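Local coordinates for copper homeostasis protein CutC (PDB 2BDQ) that belongs to the CutC family and is probably a cytoplasmic copper-binding protein involved in copper homeostasis, at residues E5-N10 with E26-L31; T15-A20 with K53-A58; V59-R64 with R76-D81; D91-G96 with Q117-V122; S133-S138 with K169-Y174. All blocks are in the same frame, centred on the assembly; numbering follows the deposited sequence.

Contact 1 (E5-N10 with E26-L31)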
# COMPACT_ATOMS: atom_id res chain seq x y z
N GLU A 5 -9.67 4.60 18.32
CA GLU A 5 -9.10 4.82 16.98
C GLU A 5 -9.17 3.55 16.14
O GLU A 5 -8.66 2.50 16.53
CB GLU A 5 -7.64 5.27 17.10
CG GLU A 5 -6.89 5.36 15.78
CD GLU A 5 -5.46 5.87 15.95
OE1 GLU A 5 -5.29 7.03 16.40
OE2 GLU A 5 -4.51 5.10 15.64
N PHE A 6 -9.80 3.65 14.98
CA PHE A 6 -9.91 2.51 14.10
C PHE A 6 -8.76 2.47 13.08
O PHE A 6 -8.47 3.46 12.42
CB PHE A 6 -11.25 2.55 13.38
CG PHE A 6 -11.41 1.48 12.35
CD1 PHE A 6 -11.49 1.82 11.00
CD2 PHE A 6 -11.46 0.15 12.71
CE1 PHE A 6 -11.62 0.83 10.03
CE2 PHE A 6 -11.58 -0.85 11.75
CZ PHE A 6 -11.67 -0.51 10.40
N CYS A 7 -8.11 1.31 12.99
CA CYS A 7 -6.99 1.09 12.07
C CYS A 7 -7.57 0.53 10.77
O CYS A 7 -8.05 -0.60 10.73
CB CYS A 7 -5.99 0.10 12.69
SG CYS A 7 -4.50 -0.24 11.70
N ALA A 8 -7.51 1.32 9.70
CA ALA A 8 -8.06 0.92 8.42
C ALA A 8 -7.03 0.69 7.33
O ALA A 8 -5.91 1.18 7.40
CB ALA A 8 -9.08 1.98 7.95
N GLU A 9 -7.42 -0.07 6.32
CA GLU A 9 -6.57 -0.30 5.16
C GLU A 9 -7.44 0.26 4.05
O GLU A 9 -8.47 -0.34 3.70
CB GLU A 9 -6.30 -1.79 4.93
CG GLU A 9 -5.48 -2.05 3.67
CD GLU A 9 -5.18 -3.52 3.44
OE1 GLU A 9 -4.49 -4.12 4.28
OE2 GLU A 9 -5.63 -4.07 2.41
N ASN A 10 -7.06 1.42 3.53
CA ASN A 10 -7.82 2.08 2.48
C ASN A 10 -9.20 2.46 3.02
O ASN A 10 -9.38 2.50 4.24
CB ASN A 10 -7.91 1.15 1.28
CG ASN A 10 -6.53 0.77 0.76
OD1 ASN A 10 -6.33 -0.32 0.22
ND2 ASN A 10 -5.57 1.68 0.92
N GLU A 26 -6.73 5.54 11.77
CA GLU A 26 -5.35 5.54 11.33
C GLU A 26 -5.43 5.02 9.91
O GLU A 26 -5.78 3.86 9.68
CB GLU A 26 -4.48 4.59 12.17
CG GLU A 26 -3.01 4.64 11.76
CD GLU A 26 -2.16 3.55 12.40
OE1 GLU A 26 -2.46 2.36 12.19
OE2 GLU A 26 -1.18 3.90 13.10
N LEU A 27 -5.13 5.89 8.95
CA LEU A 27 -5.19 5.53 7.54
C LEU A 27 -3.87 4.98 7.00
O LEU A 27 -2.84 5.64 7.06
CB LEU A 27 -5.61 6.76 6.72
CG LEU A 27 -6.33 6.60 5.37
CD1 LEU A 27 -6.07 7.81 4.48
CD2 LEU A 27 -5.83 5.35 4.67
N CYS A 28 -3.91 3.76 6.48
CA CYS A 28 -2.73 3.16 5.89
C CYS A 28 -3.14 2.07 4.91
O CYS A 28 -4.34 1.88 4.66
CB CYS A 28 -1.77 2.61 6.96
SG CYS A 28 -2.51 1.80 8.40
N ASP A 29 -2.17 1.40 4.33
CA ASP A 29 -2.47 0.32 3.41
C ASP A 29 -1.57 -0.83 3.86
O ASP A 29 -0.85 -0.70 4.85
CB ASP A 29 -2.16 0.75 1.97
CG ASP A 29 -2.55 -0.30 0.94
OD1 ASP A 29 -3.50 -1.07 1.19
OD2 ASP A 29 -1.92 -0.36 -0.13
N ASN A 30 -1.65 -1.95 3.15
CA ASN A 30 -0.80 -3.10 3.45
C ASN A 30 -0.75 -3.44 4.95
O ASN A 30 0.33 -3.46 5.54
CB ASN A 30 0.62 -2.78 2.97
CG ASN A 30 1.45 -4.03 2.71
OD1 ASN A 30 1.17 -5.10 3.24
ND2 ASN A 30 2.50 -3.88 1.91
N LEU A 31 -1.89 -3.73 5.57
CA LEU A 31 -1.86 -4.08 6.99
C LEU A 31 -1.18 -5.42 7.23
O LEU A 31 -0.79 -5.73 8.36
CB LEU A 31 -3.28 -4.10 7.56
CG LEU A 31 -3.88 -2.69 7.72
CD1 LEU A 31 -5.26 -2.78 8.36
CD2 LEU A 31 -2.96 -1.84 8.57
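With CG anti to the backbone N (chi1 176°) and an extended chain beyond it, Glu9 sends its carboxylate across to the loop after strand 24-28, running antiparallel to the Leu31 side chain as it passes. There Glu9 OE1 accepts the N-H of Leu31 at 2.9 Å, on the anti side and 33° out of the carboxylate plane. Leu31 answers with its two methyl branches: CD1 lies 3.7 Å from Glu9 CB, and CD2 lies 3.8 Å from Cys7 SG. Cys7 SG also comes within 3.3 Å of Glu26 OE1. Strands 3-9 and 24-28 are the first two of a closed, eight-stranded parallel barrel of TIM type, and their short segments here run 12° apart. The backbone ladder confirms the parallel register: Phe6 O takes the N-H of Glu26 at 2.8 Å, Glu26 O takes that of Ala8 at 3.1 Å, and Cys28 O takes that of Asn10 at 3.0 Å, while the bond from Cys28 N to Ala8 O is weak. Cys7, Glu26 and Cys28 face the barrel interior, with Glu9 on the same face at the strand's C-terminal end, whereas Ala8 and Leu27 lie on the other, where Leu27 meets helix 40-52. Also beside Glu26 is Glu5, whose OE2 rests near Glu26 CB and is hydrogen-bonded to His205. Asp29 bonds Thr36 of the second subunit, and Asn30 bonds Asp29 of the second subunit.

Contact 2 (T15-A20 with K53-A58)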
# COMPACT_ATOMS: atom_id res chain seq x y z
N THR A 15 -17.25 3.01 5.56
CA THR A 15 -18.67 3.33 5.45
C THR A 15 -19.52 3.01 6.68
O THR A 15 -20.63 3.52 6.81
CB THR A 15 -19.30 2.65 4.21
OG1 THR A 15 -18.88 1.28 4.15
CG2 THR A 15 -18.87 3.37 2.94
N ARG A 16 -19.00 2.20 7.59
CA ARG A 16 -19.78 1.86 8.78
C ARG A 16 -19.33 2.62 10.03
O ARG A 16 -19.92 2.47 11.10
CB ARG A 16 -19.70 0.35 9.05
CG ARG A 16 -20.96 -0.21 9.70
CD ARG A 16 -22.17 0.03 8.79
NE ARG A 16 -21.97 -0.57 7.47
CZ ARG A 16 -22.46 -0.09 6.34
NH1 ARG A 16 -22.22 -0.71 5.19
NH2 ARG A 16 -23.19 1.03 6.35
N LEU A 17 -18.30 3.44 9.89
CA LEU A 17 -17.80 4.20 11.03
C LEU A 17 -18.76 5.30 11.45
O LEU A 17 -19.42 5.92 10.61
CB LEU A 17 -16.43 4.80 10.73
CG LEU A 17 -15.19 3.93 10.95
CD1 LEU A 17 -15.34 2.60 10.24
CD2 LEU A 17 -13.96 4.67 10.44
N ASP A 18 -18.83 5.54 12.76
CA ASP A 18 -19.70 6.57 13.32
C ASP A 18 -18.93 7.35 14.38
O ASP A 18 -18.34 6.76 15.28
CB ASP A 18 -20.94 5.93 13.95
CG ASP A 18 -22.03 6.93 14.23
OD1 ASP A 18 -22.48 7.59 13.26
OD2 ASP A 18 -22.44 7.06 15.41
N LYS A 19 -18.93 8.68 14.27
CA LYS A 19 -18.21 9.53 15.21
C LYS A 19 -18.69 9.37 16.65
O LYS A 19 -18.01 9.79 17.59
CB LYS A 19 -18.34 11.00 14.80
CG LYS A 19 -19.76 11.56 14.83
CD LYS A 19 -19.80 12.98 14.27
CE LYS A 19 -21.21 13.55 14.26
NZ LYS A 19 -21.77 13.71 15.63
N ALA A 20 -19.85 8.74 16.81
CA ALA A 20 -20.40 8.53 18.14
C ALA A 20 -19.56 7.54 18.95
O ALA A 20 -19.54 7.60 20.18
CB ALA A 20 -21.84 8.04 18.03
N LYS A 53 -17.82 13.05 7.85
CA LYS A 53 -18.54 12.32 8.90
C LYS A 53 -18.06 12.75 10.29
O LYS A 53 -18.41 12.15 11.31
CB LYS A 53 -18.35 10.81 8.74
CG LYS A 53 -18.93 10.25 7.46
CD LYS A 53 -18.61 8.78 7.27
CE LYS A 53 -19.38 7.88 8.21
NZ LYS A 53 -19.09 6.45 7.91
N GLY A 54 -17.23 13.79 10.32
CA GLY A 54 -16.72 14.30 11.59
C GLY A 54 -15.72 13.42 12.32
O GLY A 54 -15.79 13.27 13.54
N ILE A 55 -14.79 12.82 11.59
CA ILE A 55 -13.80 11.98 12.23
C ILE A 55 -12.40 12.36 11.75
O ILE A 55 -12.19 12.62 10.56
CB ILE A 55 -14.08 10.48 11.98
CG1 ILE A 55 -12.89 9.64 12.40
CG2 ILE A 55 -14.42 10.26 10.52
CD1 ILE A 55 -13.11 8.16 12.27
N SER A 56 -11.45 12.42 12.68
CA SER A 56 -10.07 12.78 12.38
C SER A 56 -9.35 11.65 11.69
O SER A 56 -9.72 10.49 11.81
CB SER A 56 -9.33 13.15 13.67
OG SER A 56 -9.95 14.25 14.31
N VAL A 57 -8.28 12.01 10.98
CA VAL A 57 -7.48 11.06 10.22
C VAL A 57 -5.99 11.15 10.48
O VAL A 57 -5.39 12.19 10.24
CB VAL A 57 -7.69 11.28 8.71
CG1 VAL A 57 -6.98 10.19 7.92
CG2 VAL A 57 -9.18 11.31 8.40
N ALA A 58 -5.39 10.06 10.95
CA ALA A 58 -3.95 10.03 11.20
C ALA A 58 -3.35 9.19 10.07
O ALA A 58 -3.65 8.00 9.95
CB ALA A 58 -3.67 9.38 12.55
O HOH W 1 -20.14 10.11 12.13
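Hydrogen bonding across this contact centres on Lys53, whose NZ donates to Leu17 O at 2.8 Å. The nitrogen meets the carbonyl well off its axis, at a C=O...N angle of 134°, and lies 17° from the carbonyl plane. A bend at chi3 (72°) in an otherwise extended chain brings the ammonium there. It approaches a small group of carbonyls, with Thr15 O 3.5 Å from Lys53 NZ and a weak bond to Leu14 O. A water adds a second polar link, accepting from Lys19 N at 2.8 Å and donating to Lys53 O at 2.8 Å. Here helix 40-52 ends in a Schellman motif, with Gly54 at positive phi as the C-prime residue, and the chain turns into strand 56-60 of the TIM-type barrel. Residues Lys53 to Ile55 directly precede that strand, which places the contact near its N-terminal end. Segment 15-20 belongs to the connection between strands 3-9 and 24-28, which contains no regular helix. Van der Waals contacts make up the rest. Lys19 lays its aliphatic part along the turn, CD 3.4 Å from Lys53 O and CB 3.6 Å from Gly54 O, while the bend at chi4 turns NZ off the turn. Deeper in, the side chains of Leu17 and Ile55 cross at about a right angle, Leu17 CD2 standing 4.0 Å from Ile55 CD1; both also touch Ile22.

Contact 3 (V59-R64 with R76-D81)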
# COMPACT_ATOMS: atom_id res chain seq x y z
N VAL A 59 -2.52 9.80 9.23
CA VAL A 59 -1.93 9.10 8.10
C VAL A 59 -0.60 8.41 8.40
O VAL A 59 0.32 9.02 8.95
CB VAL A 59 -1.74 10.06 6.90
CG1 VAL A 59 -1.08 9.32 5.73
CG2 VAL A 59 -3.09 10.61 6.47
N MSE A 60 -0.52 7.14 8.03
CA MSE A 60 0.69 6.35 8.23
C MSE A 60 1.81 6.78 7.28
O MSE A 60 1.61 6.89 6.07
CB MSE A 60 0.40 4.86 8.02
CG MSE A 60 0.49 4.02 9.28
SE MSE A 60 2.33 3.81 9.85
CE MSE A 60 2.26 1.97 10.43
N ILE A 61 2.98 7.02 7.85
CA ILE A 61 4.14 7.40 7.07
C ILE A 61 5.18 6.30 7.29
O ILE A 61 5.96 6.34 8.25
CB ILE A 61 4.75 8.75 7.55
CG1 ILE A 61 3.69 9.85 7.50
CG2 ILE A 61 5.95 9.10 6.68
CD1 ILE A 61 3.20 10.20 6.10
N ARG A 62 5.18 5.32 6.39
CA ARG A 62 6.10 4.19 6.45
C ARG A 62 6.29 3.74 5.00
O ARG A 62 5.35 3.26 4.37
CB ARG A 62 5.51 3.08 7.30
CG ARG A 62 6.45 1.93 7.61
CD ARG A 62 5.75 0.97 8.56
NE ARG A 62 6.55 -0.20 8.89
CZ ARG A 62 6.03 -1.38 9.24
NH1 ARG A 62 4.72 -1.52 9.30
NH2 ARG A 62 6.83 -2.40 9.51
N PRO A 63 7.52 3.88 4.46
CA PRO A 63 7.92 3.53 3.09
C PRO A 63 7.87 2.05 2.72
O PRO A 63 7.96 1.70 1.54
CB PRO A 63 9.33 4.10 3.01
CG PRO A 63 9.85 3.78 4.37
CD PRO A 63 8.70 4.20 5.27
N ARG A 64 7.75 1.18 3.72
CA ARG A 64 7.68 -0.26 3.50
C ARG A 64 7.60 -1.00 4.82
O ARG A 64 7.63 -0.40 5.90
CB ARG A 64 8.88 -0.74 2.70
CG ARG A 64 10.22 -0.23 3.20
CD ARG A 64 11.02 -1.31 3.89
NE ARG A 64 12.33 -0.81 4.32
CZ ARG A 64 12.83 -0.98 5.54
NH1 ARG A 64 12.12 -1.65 6.45
NH2 ARG A 64 14.01 -0.47 5.87
N ARG A 76 13.77 9.97 2.00
CA ARG A 76 13.35 10.92 0.97
C ARG A 76 11.90 10.62 0.60
O ARG A 76 11.12 11.53 0.32
CB ARG A 76 14.25 10.77 -0.27
CG ARG A 76 13.77 11.51 -1.54
CD ARG A 76 14.10 13.01 -1.52
NE ARG A 76 13.06 13.82 -0.89
CZ ARG A 76 11.86 14.07 -1.41
NH1 ARG A 76 11.53 13.56 -2.60
NH2 ARG A 76 10.99 14.83 -0.76
N ILE A 77 11.54 9.35 0.63
CA ILE A 77 10.18 8.92 0.32
C ILE A 77 9.23 9.44 1.40
O ILE A 77 8.18 10.03 1.11
CB ILE A 77 10.10 7.38 0.25
CG1 ILE A 77 10.79 6.89 -1.03
CG2 ILE A 77 8.66 6.92 0.30
CD1 ILE A 77 11.03 5.40 -1.08
N MSE A 78 9.61 9.23 2.66
CA MSE A 78 8.80 9.67 3.79
C MSE A 78 8.61 11.18 3.82
O MSE A 78 7.52 11.65 4.15
CB MSE A 78 9.43 9.18 5.10
CG MSE A 78 9.44 7.66 5.22
SE MSE A 78 10.46 6.97 6.71
CE MSE A 78 9.35 7.55 8.16
N GLU A 79 9.65 11.94 3.49
CA GLU A 79 9.51 13.40 3.49
C GLU A 79 8.49 13.79 2.42
O GLU A 79 7.66 14.65 2.65
CB GLU A 79 10.85 14.08 3.20
CG GLU A 79 10.75 15.60 3.07
CD GLU A 79 12.09 16.25 2.72
OE1 GLU A 79 12.68 15.90 1.67
OE2 GLU A 79 12.55 17.11 3.49
N GLU A 80 8.56 13.13 1.27
CA GLU A 80 7.64 13.41 0.18
C GLU A 80 6.21 13.05 0.57
O GLU A 80 5.28 13.81 0.34
CB GLU A 80 8.04 12.63 -1.08
CG GLU A 80 7.24 12.98 -2.34
CD GLU A 80 7.36 14.45 -2.73
OE1 GLU A 80 8.48 15.00 -2.65
OE2 GLU A 80 6.34 15.04 -3.13
N ASP A 81 6.04 11.88 1.17
CA ASP A 81 4.70 11.46 1.57
C ASP A 81 4.12 12.35 2.66
O ASP A 81 2.90 12.52 2.74
CB ASP A 81 4.69 9.98 1.98
CG ASP A 81 4.67 9.05 0.77
OD1 ASP A 81 3.90 9.35 -0.18
OD2 ASP A 81 5.39 8.03 0.76
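A beta-alpha-beta unit of the barrel, made of strand 56-60, helix 72-87 and strand 92-95, supplies this contact: the chain leaving strand 56-60 packs against the middle of the helix that follows it. Ile61 and Pro63 do the touching from segment 59-64, and Ile77, Met78 and Asp81 from the helix. Met78 is present as selenomethionine and serves both partners. Its CG lies 3.5 Å from Pro63 CD, and its SE lies 3.6 Å from the same Pro63 CD, so the side chain crosses the proline at its CD corner. A bend at chi3 (69°) then brings its methyl back toward Ile61, with Met78 CE 3.6 Å from Ile61 O. Nearer the helix backbone, Ile61 CG2 sits 3.8 Å from Met78 CB. The other branch of Ile61 extends toward the next turn, CD1 lying 4.1 Å from Asp81 O. Pro63 CB meets Ile77 CG2 at 4.0 Å. The ends of Arg76, Glu79 and Glu80 and the Asp81 carboxylate are engaged away from this seam. Arg76 NH2 bridges Glu79 OE1 and Glu80 OE1 within the helix, Arg76 NH1 also pairs with Glu45 of the second subunit, and the Asp81 carboxylate accepts from Gly41 N and Ser39 OG of the second subunit. No hydrogen bond joins the two segments, so the seat of the helix here is held by van der Waals contact, mostly between apolar side chains, while the arginine and carboxylate groups of the same helix are directed to intrahelical pairing and to the dimer interface.

Contact 4 (D91-G96 with Q117-V122)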
# COMPACT_ATOMS: atom_id res chain seq x y z
N ASP A 91 -4.97 15.13 9.60
CA ASP A 91 -4.98 15.64 10.96
C ASP A 91 -3.76 15.23 11.78
O ASP A 91 -3.39 15.92 12.73
CB ASP A 91 -6.25 15.17 11.66
CG ASP A 91 -7.49 15.72 11.01
OD1 ASP A 91 -7.72 16.95 11.11
OD2 ASP A 91 -8.22 14.93 10.37
N ALA A 92 -3.15 14.11 11.41
CA ALA A 92 -1.97 13.64 12.13
C ALA A 92 -1.10 12.75 11.26
O ALA A 92 -1.57 12.18 10.28
CB ALA A 92 -2.41 12.89 13.39
N LEU A 93 0.16 12.62 11.64
CA LEU A 93 1.11 11.79 10.92
C LEU A 93 1.64 10.72 11.87
O LEU A 93 1.97 11.02 13.02
CB LEU A 93 2.25 12.65 10.38
CG LEU A 93 1.81 13.90 9.60
CD1 LEU A 93 3.04 14.72 9.22
CD2 LEU A 93 1.03 13.50 8.35
N VAL A 94 1.70 9.48 11.39
CA VAL A 94 2.17 8.35 12.19
C VAL A 94 3.47 7.81 11.59
O VAL A 94 3.49 7.35 10.45
CB VAL A 94 1.12 7.22 12.20
CG1 VAL A 94 1.48 6.16 13.22
CG2 VAL A 94 -0.26 7.80 12.47
N LEU A 95 4.56 7.88 12.36
CA LEU A 95 5.84 7.40 11.86
C LEU A 95 6.69 6.83 12.99
O LEU A 95 6.34 6.92 14.16
CB LEU A 95 6.60 8.53 11.17
CG LEU A 95 7.14 9.68 12.04
CD1 LEU A 95 8.20 10.45 11.28
CD2 LEU A 95 6.01 10.59 12.44
N GLY A 96 7.83 6.24 12.63
CA GLY A 96 8.71 5.68 13.64
C GLY A 96 10.03 5.30 13.02
O GLY A 96 10.08 4.49 12.10
N GLN A 117 5.41 20.52 9.10
CA GLN A 117 4.74 21.80 9.22
C GLN A 117 3.82 21.92 10.43
O GLN A 117 2.70 22.43 10.33
CB GLN A 117 3.96 22.08 7.94
CG GLN A 117 4.84 22.08 6.70
CD GLN A 117 4.03 22.09 5.41
OE1 GLN A 117 3.36 23.07 5.09
NE2 GLN A 117 4.08 20.98 4.68
N GLY A 118 4.29 21.44 11.58
CA GLY A 118 3.52 21.53 12.81
C GLY A 118 2.38 20.56 13.03
O GLY A 118 1.77 20.58 14.10
N LEU A 119 2.05 19.72 12.06
CA LEU A 119 0.94 18.80 12.29
C LEU A 119 1.25 17.88 13.47
O LEU A 119 2.42 17.63 13.77
CB LEU A 119 0.64 17.96 11.05
CG LEU A 119 0.22 18.65 9.74
CD1 LEU A 119 -0.40 17.59 8.84
CD2 LEU A 119 -0.79 19.76 9.99
N PRO A 120 0.21 17.40 14.16
CA PRO A 120 0.37 16.50 15.31
C PRO A 120 1.14 15.25 14.87
O PRO A 120 0.87 14.71 13.79
CB PRO A 120 -1.06 16.17 15.70
CG PRO A 120 -1.80 17.41 15.33
CD PRO A 120 -1.21 17.77 13.99
N LEU A 121 2.08 14.81 15.69
CA LEU A 121 2.89 13.65 15.37
C LEU A 121 2.74 12.50 16.35
O LEU A 121 2.69 12.71 17.56
CB LEU A 121 4.36 14.04 15.29
CG LEU A 121 4.77 15.04 14.22
CD1 LEU A 121 6.21 15.46 14.44
CD2 LEU A 121 4.59 14.42 12.84
N VAL A 122 2.66 11.28 15.82
CA VAL A 122 2.55 10.09 16.64
C VAL A 122 3.61 9.07 16.25
O VAL A 122 3.87 8.85 15.07
CB VAL A 122 1.11 9.47 16.57
CG1 VAL A 122 0.53 9.65 15.20
CG2 VAL A 122 1.15 8.00 16.96
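Strand 92-95, helix 106-116 and strand 121-123 form one beta-alpha-beta unit, and this contact is the pairing of its two strands, in which Leu93 stands level with Leu121 and Val94 with Val122. Three backbone bonds fix that register: Pro120 O accepts from Leu93 N at 3.1 Å, Leu93 O from Val122 N at 2.9 Å, and Val122 O from Leu95 N at 3.0 Å. The alternation from one strand to the other and back is that of parallel neighbours, here the fourth and fifth strands of the eight-stranded barrel. Val94 and Val122 share the face toward the barrel interior, where Val94 also meets Ala58 and His124. Packing between them is tight, Val94 CG2 lying 3.4 Å from Val122 CG1. The chi1 of Val122, 34°, falls short of the usual staggered value and places CG1 between its backbone N and carbonyl carbon, with CG1 3.0 Å from Leu93 O. Leu93 and Leu121 turn the other way, to the surrounding helices, both touching Thr116 of helix 106-116. Leu121 sends CD2 obliquely across to Leu93 CB at 3.8 Å, and the same methyl stands 4.1 Å from Leu95 CD2. Where the strands begin, the Pro120 ring abuts the Asp91 carbonyl, CD being 3.1 Å from Asp91 O, while the Asp91 carboxylate is held by His51 and by Val57 N.

Contact 5 (S133-S138 with K169-Y174)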
# COMPACT_ATOMS: atom_id res chain seq x y z
N SER A 133 14.67 -0.79 29.12
CA SER A 133 15.42 0.08 30.01
C SER A 133 15.54 1.49 29.45
O SER A 133 15.56 2.45 30.21
CB SER A 133 16.81 -0.50 30.29
OG SER A 133 17.60 -0.54 29.11
N ASP A 134 15.61 1.60 28.12
CA ASP A 134 15.74 2.91 27.45
C ASP A 134 14.38 3.46 27.03
O ASP A 134 14.30 4.46 26.33
CB ASP A 134 16.63 2.79 26.21
CG ASP A 134 17.98 2.17 26.51
OD1 ASP A 134 18.02 0.96 26.83
OD2 ASP A 134 19.00 2.89 26.42
N GLN A 135 13.32 2.79 27.47
CA GLN A 135 11.95 3.16 27.15
C GLN A 135 11.59 4.56 27.65
O GLN A 135 11.10 5.40 26.89
CB GLN A 135 11.01 2.16 27.80
CG GLN A 135 9.76 1.85 27.02
CD GLN A 135 9.95 0.67 26.10
OE1 GLN A 135 9.16 -0.26 26.10
NE2 GLN A 135 11.01 0.71 25.30
N LYS A 136 11.80 4.79 28.94
CA LYS A 136 11.47 6.07 29.55
C LYS A 136 12.21 7.26 28.96
O LYS A 136 11.63 8.34 28.81
CB LYS A 136 11.68 5.99 31.07
CG LYS A 136 10.60 5.18 31.77
CD LYS A 136 10.92 4.92 33.22
CE LYS A 136 9.80 4.12 33.87
NZ LYS A 136 10.20 3.61 35.21
N LYS A 137 13.48 7.08 28.62
CA LYS A 137 14.27 8.15 28.02
C LYS A 137 13.69 8.48 26.65
O LYS A 137 13.59 9.64 26.27
CB LYS A 137 15.72 7.71 27.87
CG LYS A 137 16.44 7.47 29.19
CD LYS A 137 17.21 6.15 29.17
CE LYS A 137 16.72 5.24 30.28
NZ LYS A 137 15.23 5.09 30.25
N SER A 138 13.31 7.43 25.92
CA SER A 138 12.73 7.60 24.60
C SER A 138 11.51 8.52 24.67
O SER A 138 11.29 9.33 23.78
CB SER A 138 12.34 6.23 24.03
OG SER A 138 13.48 5.39 23.93
N LYS A 169 1.49 0.99 32.53
CA LYS A 169 1.11 1.97 33.53
C LYS A 169 2.31 2.80 33.96
O LYS A 169 2.20 4.01 34.21
CB LYS A 169 0.47 1.31 34.76
CG LYS A 169 -0.08 2.37 35.72
CD LYS A 169 -1.17 1.84 36.64
CE LYS A 169 -0.58 1.08 37.81
NZ LYS A 169 -1.59 0.85 38.88
N ALA A 170 3.47 2.15 34.05
CA ALA A 170 4.69 2.85 34.44
C ALA A 170 5.05 3.91 33.39
O ALA A 170 5.54 4.99 33.74
CB ALA A 170 5.84 1.85 34.57
N LEU A 171 4.79 3.61 32.12
CA LEU A 171 5.08 4.54 31.03
C LEU A 171 4.13 5.73 31.09
O LEU A 171 4.53 6.87 30.85
CB LEU A 171 4.96 3.83 29.68
CG LEU A 171 6.05 2.79 29.41
CD1 LEU A 171 5.84 2.13 28.05
CD2 LEU A 171 7.41 3.46 29.46
N VAL A 172 2.87 5.46 31.41
CA VAL A 172 1.87 6.51 31.51
C VAL A 172 2.22 7.46 32.66
O VAL A 172 2.14 8.67 32.52
CB VAL A 172 0.48 5.94 31.79
CG1 VAL A 172 -0.49 7.07 32.07
CG2 VAL A 172 0.02 5.12 30.61
N GLU A 173 2.61 6.88 33.79
CA GLU A 173 2.98 7.67 34.96
C GLU A 173 4.21 8.52 34.65
O GLU A 173 4.29 9.69 35.03
CB GLU A 173 3.25 6.76 36.16
CG GLU A 173 2.04 5.93 36.60
CD GLU A 173 2.35 4.93 37.72
OE1 GLU A 173 3.19 4.02 37.51
OE2 GLU A 173 1.75 5.06 38.81
N TYR A 174 5.17 7.91 33.96
CA TYR A 174 6.40 8.62 33.61
C TYR A 174 6.12 9.70 32.58
O TYR A 174 6.75 10.75 32.61
CB TYR A 174 7.44 7.63 33.08
CG TYR A 174 8.79 8.25 32.83
CD1 TYR A 174 9.12 8.77 31.58
CD2 TYR A 174 9.74 8.34 33.85
CE1 TYR A 174 10.36 9.36 31.35
CE2 TYR A 174 10.98 8.92 33.64
CZ TYR A 174 11.29 9.43 32.38
OH TYR A 174 12.53 9.99 32.16
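Lys136 and Tyr174 make the close-fitting part of this helix-helix contact. The aliphatic chain of Lys136 lies over one face of the Tyr174 ring, its CB 3.6 Å from the ring centroid and 12° off the ring normal, which meets the geometry of a CH-pi contact. Extension of the lysine chain carries it on obliquely across the same ring, so that Lys136 CG is 3.7 Å from Tyr174 CG and Lys136 CD is 3.7 Å from Tyr174 CD2. Tyr174 reaches the neighbouring helix because its CG is anti to the backbone N (chi1 -174°). The ring also comes up against the lysine backbone, CE1 standing 3.0 Å from Lys136 O. At its far end, the tyrosine hydroxyl is hydrogen-bonded to Asp140, which ties the ring to the helix it leans on. On the buried flank, Gln135 CG packs against Leu171 CD2 at 3.8 Å, and the amide of Gln135 is secured by the bond from NE2 to Ile130 O. Contact is looser toward solvent. The outer end of Lys136 comes no nearer to Ala170 than 4.3 Å, between CE and Ala170 O, and Lys137 points away from the partner helix, its NZ returning to Ser133 O at 2.7 Å. No hydrogen bond links the two six-residue segments themselves. Helices 135-144 and 165-175 come one after the other in the chain, with strand 149-152 between them, and such lateral contact between successive outer helices is characteristic of the alpha/beta (TIM) barrel.

In the fold
Contacts 1 to 4 all reach one barrel sheet. Contact 1 joins contacts 2 and 3 through strand 56-60: Leu27 N lies 2.8 Å from Ala58 O, and Leu27 O lies 2.9 Å from Met60 N. Contact 4 borders the other edge of that strand, with Val59 N 2.8 Å from Ala92 O. Inside the barrel, contacts 1 and 4 meet where Glu26 OE2 stands 3.5 Å from Val94 CG1. Cys7 and Glu5 of contact 1 lie with His205 in this interior; whether copper binds there is not established. Contacts 1 and 3 both touch the second subunit. Contact 5 is remote, its centre about 27 Å from that of contact 1.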